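Local coordinates for protein transcriptional regulator (Vibrio vulnificus, PDB 4IVN) that probably represses transcription of the nan operon for sialic acid catabolism by binding DNA, and binds N-acetylmannosamine 6-phosphate in its SIS domain, at residues 206-209 / 214-217. Sequence-based numbering, arbitrary orientation.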
ATOM      1  N   SER A 206      -2.462  13.679  11.169  1.00 32.33           N
ATOM      2  CA  SER A 206      -1.351  13.424  10.256  1.00 34.46           C
ATOM      3  C   SER A 206      -0.833  12.028  10.454  1.00 35.82           C
ATOM      4  O   SER A 206      -0.684  11.582  11.601  1.00 29.64           O
ATOM      5  CB  SER A 206      -0.214  14.392  10.550  1.00 34.89           C
ATOM      6  OG  SER A 206      -0.671  15.602  10.024  1.00 42.02           O
ATOM      7  N   LEU A 207      -0.538  11.373   9.332  1.00 31.44           N
ATOM      8  CA  LEU A 207       0.120  10.071   9.388  1.00 32.99           C
ATOM      9  C   LEU A 207       1.479  10.181   8.761  1.00 33.08           C
ATOM     10  O   LEU A 207       1.551  10.315   7.548  1.00 31.37           O
ATOM     11  CB  LEU A 207      -0.659   9.062   8.605  1.00 33.46           C
ATOM     12  CG  LEU A 207      -2.093   8.741   9.022  1.00 36.75           C
ATOM     13  CD1 LEU A 207      -2.579   7.498   8.259  1.00 37.87           C
ATOM     14  CD2 LEU A 207      -2.202   8.462  10.545  1.00 36.79           C
ATOM     15  N   THR A 208       2.574  10.149   9.558  1.00 33.65           N
ATOM     16  CA  THR A 208       3.912  10.520   9.002  1.00 32.07           C
ATOM     17  C   THR A 208       4.902   9.516   9.539  1.00 32.35           C
ATOM     18  O   THR A 208       4.517   8.544  10.206  1.00 31.69           O
ATOM     19  CB  THR A 208       4.413  11.870   9.611  1.00 39.50           C
ATOM     20  OG1 THR A 208       4.663  11.634  11.025  1.00 38.53           O
ATOM     21  CG2 THR A 208       3.364  12.852   9.526  1.00 38.41           C
ATOM     22  N   ASN A 209       6.175   9.735   9.229  1.00 29.32           N
ATOM     23  CA  ASN A 209       7.242   8.923   9.799  1.00 28.54           C
ATOM     24  C   ASN A 209       8.252   9.834  10.475  1.00 32.85           C
ATOM     25  O   ASN A 209       9.412   9.467  10.626  1.00 33.31           O
ATOM     26  CB  ASN A 209       7.999   8.151   8.639  1.00 28.95           C
ATOM     27  CG  ASN A 209       7.124   7.114   7.950  1.00 32.49           C
ATOM     28  OD1 ASN A 209       7.365   5.904   8.070  1.00 32.62           O
ATOM     29  ND2 ASN A 209       6.199   7.561   7.154  1.00 25.74           N
ATOM     30  N   PRO A 214       6.907  20.588   9.467  1.00 36.80           N
ATOM     31  CA  PRO A 214       5.942  21.674   9.187  1.00 37.15           C
ATOM     32  C   PRO A 214       4.473  21.239   9.410  1.00 35.29           C
ATOM     33  O   PRO A 214       3.573  22.033   9.848  1.00 33.57           O
ATOM     34  CB  PRO A 214       6.172  21.919   7.696  1.00 35.96           C
ATOM     35  CG  PRO A 214       7.644  21.625   7.475  1.00 38.66           C
ATOM     36  CD  PRO A 214       7.991  20.517   8.447  1.00 36.72           C
ATOM     37  N   LEU A 215       4.195  19.996   9.041  1.00 35.02           N
ATOM     38  CA  LEU A 215       2.855  19.438   9.194  1.00 33.68           C
ATOM     39  C   LEU A 215       2.432  19.287  10.648  1.00 35.35           C
ATOM     40  O   LEU A 215       1.243  19.457  11.023  1.00 37.01           O
ATOM     41  CB  LEU A 215       2.712  18.126   8.343  1.00 31.71           C
ATOM     42  CG  LEU A 215       1.323  17.430   8.266  1.00 32.73           C
ATOM     43  CD1 LEU A 215       0.298  18.359   7.636  1.00 34.91           C
ATOM     44  CD2 LEU A 215       1.377  16.130   7.383  1.00 26.48           C
ATOM     45  N   SER A 216       3.374  18.995  11.553  1.00 39.82           N
ATOM     46  CA  SER A 216       2.908  18.831  12.952  1.00 43.87           C
ATOM     47  C   SER A 216       2.281  20.062  13.568  1.00 42.67           C
ATOM     48  O   SER A 216       1.369  19.943  14.363  1.00 44.91           O
ATOM     49  CB  SER A 216       3.957  18.180  13.868  1.00 43.28           C
ATOM     50  OG  SER A 216       5.133  18.851  13.672  1.00 43.21           O
ATOM     51  N   SER A 217       2.641  21.255  13.137  1.00 40.28           N
ATOM     52  CA  SER A 217       2.015  22.383  13.730  1.00 40.42           C
ATOM     53  C   SER A 217       0.668  22.658  13.018  1.00 44.89           C
ATOM     54  O   SER A 217       0.021  23.635  13.301  1.00 44.04           O
ATOM     55  CB  SER A 217       2.970  23.609  13.644  1.00 48.70           C
ATOM     56  OG  SER A 217       2.855  24.178  12.347  1.00 54.10           O
TER
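A buried van der Waals contact joins Leu-215 to Ser-206 and Thr-208, between strand 204-208 and the loop that leads on to strand 221-224. One leucine side chain carries the whole contact from the loop. Its CG lies anti to the backbone N (chi1 -175°), which lets the branched end reach the strand. There CG stands 3.2 Å from OG of Ser-206, so the hydroxyl oxygen meets the branch point of the leucine. CD2 comes alongside the same serine, 3.4 Å from OG and 3.9 Å from CB. CD1 is a little farther, 3.8 Å from OG of Ser-206. Thr-208 adds a looser methyl-to-methyl touch, its CG2 4.4 Å from CD2 of Leu-215. The setting is the parallel five-stranded sheet of the SIS domain, in which strand 204-208 runs between strands 176-181 and 221-224. Leu-215 also touches Ala-180 and Ala-194, and so lies between the sheet and helix 188-199. The hydroxyls of Ser-206 and Thr-208 find partners outside the contact. OG of Ser-206 and the carbonyl O of Leu-215 both hydrogen-bond to OG of Ser-219, so one hydroxyl links the strand to the loop next to the leucine. OG1 of Thr-208 bonds to the carbonyl O of Ile-210, just past the strand. The side chain of Leu-215 is about 7 Å from a bound N-acetylmannosamine 6-phosphate, and it touches Ser-182, a residue of that ligand's pocket.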